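Local coordinates for protein iota-carrageenase (Alteromonas sp., PDB 1H80) that hydrolyses the internal beta-1,4 linkages of iota-carrageenan, a sulfated galactan of red algal cell walls, with inversion of anomeric configuration, at residues Gly346-Phe360 and Tyr419-Pro432. Residues are numbered along the deposited sequence; the frame is centred on the assembly and turned at random.
With CA (calcium ion), chain E.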
# COMPACT_ATOMS: atom_id res chain seq x y z
N GLY A 346 16.91 -4.21 7.75
CA GLY A 346 15.87 -3.38 8.33
C GLY A 346 15.08 -4.16 9.36
O GLY A 346 15.23 -5.38 9.49
N SER A 347 14.23 -3.46 10.09
CA SER A 347 13.42 -4.10 11.12
C SER A 347 12.25 -3.22 11.51
O SER A 347 12.05 -2.14 10.96
CB SER A 347 14.28 -4.35 12.36
OG SER A 347 14.77 -3.12 12.87
N PHE A 348 11.47 -3.73 12.45
CA PHE A 348 10.34 -3.00 13.00
C PHE A 348 10.49 -3.11 14.51
O PHE A 348 11.15 -4.03 15.00
CB PHE A 348 9.00 -3.60 12.56
CG PHE A 348 8.58 -3.18 11.19
CD1 PHE A 348 8.99 -3.90 10.07
CD2 PHE A 348 7.78 -2.05 11.01
CE1 PHE A 348 8.61 -3.49 8.78
CE2 PHE A 348 7.40 -1.64 9.74
CZ PHE A 348 7.81 -2.36 8.62
N GLY A 349 9.88 -2.18 15.23
CA GLY A 349 9.97 -2.21 16.68
C GLY A 349 8.96 -3.19 17.24
O GLY A 349 8.94 -4.36 16.87
N THR A 350 8.11 -2.70 18.14
CA THR A 350 7.09 -3.55 18.73
C THR A 350 5.93 -3.62 17.75
O THR A 350 5.29 -2.61 17.47
CB THR A 350 6.61 -2.96 20.06
OG1 THR A 350 7.71 -2.89 20.97
CG2 THR A 350 5.50 -3.82 20.67
N VAL A 351 5.69 -4.81 17.21
CA VAL A 351 4.61 -5.02 16.26
C VAL A 351 3.64 -6.06 16.78
O VAL A 351 4.04 -7.19 17.10
CB VAL A 351 5.14 -5.49 14.89
CG1 VAL A 351 3.97 -5.78 13.96
CG2 VAL A 351 6.05 -4.43 14.29
N LYS A 352 2.37 -5.69 16.87
CA LYS A 352 1.34 -6.60 17.32
C LYS A 352 0.16 -6.51 16.38
O LYS A 352 -0.27 -5.41 16.00
CB LYS A 352 0.89 -6.25 18.74
CG LYS A 352 1.99 -6.42 19.77
CD LYS A 352 1.47 -6.16 21.17
CE LYS A 352 2.61 -6.23 22.19
NZ LYS A 352 2.13 -5.95 23.57
N VAL A 353 -0.34 -7.67 15.97
CA VAL A 353 -1.48 -7.76 15.07
C VAL A 353 -2.54 -8.60 15.78
O VAL A 353 -2.33 -9.79 16.04
CB VAL A 353 -1.09 -8.45 13.75
CG1 VAL A 353 -2.27 -8.49 12.81
CG2 VAL A 353 0.09 -7.72 13.12
N PHE A 354 -3.68 -7.98 16.10
CA PHE A 354 -4.76 -8.67 16.79
C PHE A 354 -5.93 -9.01 15.88
O PHE A 354 -6.28 -8.23 15.00
CB PHE A 354 -5.30 -7.80 17.94
CG PHE A 354 -4.27 -7.38 18.94
CD1 PHE A 354 -3.42 -6.31 18.67
CD2 PHE A 354 -4.15 -8.03 20.16
CE1 PHE A 354 -2.48 -5.89 19.60
CE2 PHE A 354 -3.21 -7.63 21.10
CZ PHE A 354 -2.37 -6.55 20.82
N ASP A 355 -6.52 -10.18 16.11
CA ASP A 355 -7.67 -10.66 15.36
C ASP A 355 -7.43 -10.77 13.86
O ASP A 355 -7.75 -9.87 13.09
CB ASP A 355 -8.89 -9.77 15.62
CG ASP A 355 -9.19 -9.61 17.10
OD1 ASP A 355 -9.13 -10.62 17.84
OD2 ASP A 355 -9.50 -8.48 17.53
N VAL A 356 -6.88 -11.91 13.45
CA VAL A 356 -6.58 -12.17 12.05
C VAL A 356 -7.47 -13.31 11.56
O VAL A 356 -7.57 -14.35 12.20
CB VAL A 356 -5.10 -12.58 11.88
CG1 VAL A 356 -4.79 -12.82 10.42
CG2 VAL A 356 -4.19 -11.50 12.45
N THR A 357 -8.13 -13.09 10.44
CA THR A 357 -9.00 -14.11 9.87
C THR A 357 -8.69 -14.28 8.39
O THR A 357 -8.75 -13.32 7.62
CB THR A 357 -10.49 -13.74 10.02
OG1 THR A 357 -10.80 -13.55 11.41
CG2 THR A 357 -11.38 -14.84 9.45
N ALA A 358 -8.35 -15.50 8.00
CA ALA A 358 -8.05 -15.79 6.61
C ALA A 358 -9.05 -16.81 6.09
O ALA A 358 -9.15 -17.91 6.61
CB ALA A 358 -6.63 -16.35 6.48
N ARG A 359 -9.81 -16.41 5.07
CA ARG A 359 -10.78 -17.31 4.47
C ARG A 359 -10.16 -17.87 3.20
O ARG A 359 -9.67 -17.11 2.35
CB ARG A 359 -12.08 -16.56 4.15
CG ARG A 359 -13.14 -17.44 3.50
CD ARG A 359 -14.41 -16.65 3.19
NE ARG A 359 -15.16 -16.33 4.40
CZ ARG A 359 -16.01 -17.16 5.00
NH1 ARG A 359 -16.23 -18.37 4.51
NH2 ARG A 359 -16.65 -16.77 6.10
N PHE A 360 -10.18 -19.19 3.08
CA PHE A 360 -9.61 -19.88 1.93
C PHE A 360 -10.28 -19.52 0.61
O PHE A 360 -11.49 -19.30 0.56
CB PHE A 360 -9.71 -21.39 2.16
CG PHE A 360 -9.09 -22.21 1.07
CD1 PHE A 360 -7.71 -22.36 0.99
CD2 PHE A 360 -9.89 -22.83 0.11
CE1 PHE A 360 -7.13 -23.12 -0.03
CE2 PHE A 360 -9.32 -23.59 -0.91
CZ PHE A 360 -7.94 -23.73 -0.98
N TYR A 419 13.22 -9.23 13.70
CA TYR A 419 12.18 -8.47 14.37
C TYR A 419 10.99 -9.40 14.46
O TYR A 419 10.92 -10.39 13.72
CB TYR A 419 11.83 -7.18 13.60
CG TYR A 419 11.15 -7.38 12.27
CD1 TYR A 419 11.87 -7.66 11.11
CD2 TYR A 419 9.76 -7.27 12.17
CE1 TYR A 419 11.23 -7.83 9.88
CE2 TYR A 419 9.11 -7.43 10.95
CZ TYR A 419 9.85 -7.72 9.81
OH TYR A 419 9.20 -7.89 8.61
N ASP A 420 10.07 -9.12 15.37
CA ASP A 420 8.92 -9.98 15.53
C ASP A 420 7.59 -9.31 15.32
O ASP A 420 7.33 -8.21 15.81
CB ASP A 420 8.93 -10.62 16.92
CG ASP A 420 10.18 -11.43 17.19
OD1 ASP A 420 10.61 -12.20 16.30
OD2 ASP A 420 10.73 -11.29 18.30
N VAL A 421 6.73 -9.98 14.56
CA VAL A 421 5.39 -9.49 14.31
C VAL A 421 4.54 -10.48 15.10
O VAL A 421 4.29 -11.60 14.64
CB VAL A 421 5.04 -9.56 12.81
CG1 VAL A 421 3.57 -9.21 12.61
CG2 VAL A 421 5.92 -8.59 12.04
N LYS A 422 4.14 -10.08 16.29
CA LYS A 422 3.33 -10.94 17.14
C LYS A 422 1.88 -10.92 16.70
O LYS A 422 1.28 -9.86 16.55
CB LYS A 422 3.44 -10.49 18.61
CG LYS A 422 4.85 -10.61 19.19
CD LYS A 422 4.83 -10.41 20.71
CE LYS A 422 6.17 -10.72 21.35
NZ LYS A 422 7.02 -9.52 21.57
N THR A 423 1.31 -12.10 16.49
CA THR A 423 -0.08 -12.20 16.07
C THR A 423 -0.91 -12.81 17.18
O THR A 423 -0.45 -13.69 17.91
CB THR A 423 -0.21 -13.07 14.81
OG1 THR A 423 0.27 -14.39 15.08
CG2 THR A 423 0.59 -12.47 13.67
N PHE A 424 -2.14 -12.33 17.32
CA PHE A 424 -3.05 -12.82 18.34
C PHE A 424 -4.40 -13.17 17.73
O PHE A 424 -4.87 -12.50 16.81
CB PHE A 424 -3.26 -11.76 19.43
CG PHE A 424 -1.99 -11.30 20.09
CD1 PHE A 424 -1.16 -10.38 19.46
CD2 PHE A 424 -1.61 -11.79 21.33
CE1 PHE A 424 0.02 -9.95 20.06
CE2 PHE A 424 -0.44 -11.37 21.94
CZ PHE A 424 0.38 -10.44 21.31
N ASN A 425 -5.02 -14.23 18.25
CA ASN A 425 -6.32 -14.68 17.78
C ASN A 425 -6.38 -14.83 16.26
O ASN A 425 -7.15 -14.15 15.58
CB ASN A 425 -7.40 -13.70 18.27
CG ASN A 425 -8.81 -14.16 17.92
OD1 ASN A 425 -9.11 -15.36 17.94
ND2 ASN A 425 -9.68 -13.21 17.62
N VAL A 426 -5.56 -15.74 15.74
CA VAL A 426 -5.50 -16.02 14.31
C VAL A 426 -6.46 -17.16 14.00
O VAL A 426 -6.44 -18.20 14.66
CB VAL A 426 -4.08 -16.43 13.88
CG1 VAL A 426 -4.06 -16.77 12.40
CG2 VAL A 426 -3.10 -15.30 14.18
N LYS A 427 -7.29 -16.97 12.97
CA LYS A 427 -8.26 -17.99 12.59
C LYS A 427 -8.30 -18.20 11.08
O LYS A 427 -8.06 -17.28 10.30
CB LYS A 427 -9.65 -17.59 13.07
CG LYS A 427 -9.80 -17.49 14.58
CD LYS A 427 -11.16 -16.93 14.96
CE LYS A 427 -11.34 -16.86 16.47
NZ LYS A 427 -11.32 -18.21 17.10
N ARG A 428 -8.59 -19.44 10.69
CA ARG A 428 -8.70 -19.79 9.28
C ARG A 428 -10.09 -20.33 9.03
O ARG A 428 -10.70 -20.94 9.90
CB ARG A 428 -7.68 -20.86 8.90
CG ARG A 428 -6.24 -20.40 8.91
CD ARG A 428 -5.36 -21.52 8.40
NE ARG A 428 -5.51 -22.72 9.23
CZ ARG A 428 -5.20 -23.94 8.83
NH1 ARG A 428 -4.70 -24.15 7.62
NH2 ARG A 428 -5.38 -24.97 9.65
N ILE A 429 -10.59 -20.08 7.82
CA ILE A 429 -11.92 -20.55 7.44
C ILE A 429 -11.87 -21.27 6.10
O ILE A 429 -11.32 -20.76 5.13
CB ILE A 429 -12.90 -19.37 7.31
CG1 ILE A 429 -13.04 -18.64 8.65
CG2 ILE A 429 -14.26 -19.88 6.84
CD1 ILE A 429 -13.95 -17.43 8.59
N ASN A 430 -12.43 -22.48 6.08
CA ASN A 430 -12.51 -23.31 4.88
C ASN A 430 -11.21 -23.74 4.24
O ASN A 430 -11.16 -23.99 3.03
CB ASN A 430 -13.40 -22.64 3.83
CG ASN A 430 -14.85 -22.53 4.27
OD1 ASN A 430 -15.24 -23.10 5.30
ND2 ASN A 430 -15.66 -21.82 3.50
N PHE A 431 -10.14 -23.84 5.02
CA PHE A 431 -8.87 -24.29 4.47
C PHE A 431 -8.93 -25.81 4.36
O PHE A 431 -9.54 -26.48 5.20
CB PHE A 431 -7.71 -23.88 5.37
CG PHE A 431 -7.12 -22.54 5.01
CD1 PHE A 431 -7.81 -21.37 5.29
CD2 PHE A 431 -5.88 -22.46 4.39
CE1 PHE A 431 -7.27 -20.13 4.96
CE2 PHE A 431 -5.32 -21.22 4.06
CZ PHE A 431 -6.03 -20.05 4.34
N PRO A 432 -8.30 -26.38 3.32
CA PRO A 432 -8.31 -27.83 3.15
C PRO A 432 -7.48 -28.52 4.23
O PRO A 432 -6.66 -27.90 4.90
CB PRO A 432 -7.73 -28.02 1.76
CG PRO A 432 -6.77 -26.87 1.64
CD PRO A 432 -7.57 -25.72 2.22
CA CA E . 11.04 -12.80 13.95
O HOH W 1 10.66 -6.57 16.75
O HOH W 2 7.41 -6.90 18.08
O HOH W 3 -9.72 -14.11 14.37
O HOH W 4 -13.83 -20.36 1.32
O HOH W 5 8.52 -12.95 14.06
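Tyr419 packs against Ser347 and Phe348 where two successive coils of a right-handed parallel beta-helix, the fold of this glycoside hydrolase family 82 enzyme, begin to stack, a worked example of how such a solenoid repeats like side chains rung by rung. Phe348 CD1 lies over one face of its ring, 3.6 Å from CE2, the two rings oblique, while its hydroxyl bonds to Asp278 O. Tyr419 O and Asp420 OD1 bind a calcium ion, with Thr411, Asp418 and a water completing the site. Two waters link Asp420 to the Gly349-Val351 backbone. Val421 CG1 then meets Val351 CG1 and Val353 CG2 inside, and its side chain also touches Phe251 of strand 250-252, in another sheet of the helix. On the outer face, Phe424 repeats Phe354 in an offset stack, planes 12° apart and centroids 4.7 Å; both CG atoms stand beside the backbone N (chi1 -57° and -56°), which keeps the rings side by side. At the corner, Asn425 and Asp355 both have positive phi, and Asn425 ND2 gives a nearly straight 2.7 Å bond to the anti side of Asp355 OD1, the amide and carboxylate planes almost perpendicular. Parallel backbone bonds run on through it, Val356 N to Asn425 O and Lys427 N to Val356 O. Val426 sits on Val356 inside, and Ile429 CG2 lies against one face of the Arg359 guanidinium, 3.4 Å from NH1. Phe431 is sandwiched between Arg428 CD, over its ring centre, and Phe360, whose edge is turned to its other face. Pro432 CD sits over one face of the Phe360 ring, 3.6 Å from its centroid. With an alanine in place of Phe360, Pro432 would probably lose the ring it rests on and Phe431 the ring edge turned to its face. Phe360 N closes the ladder with a nearly straight 2.8 Å bond to Ile429 O.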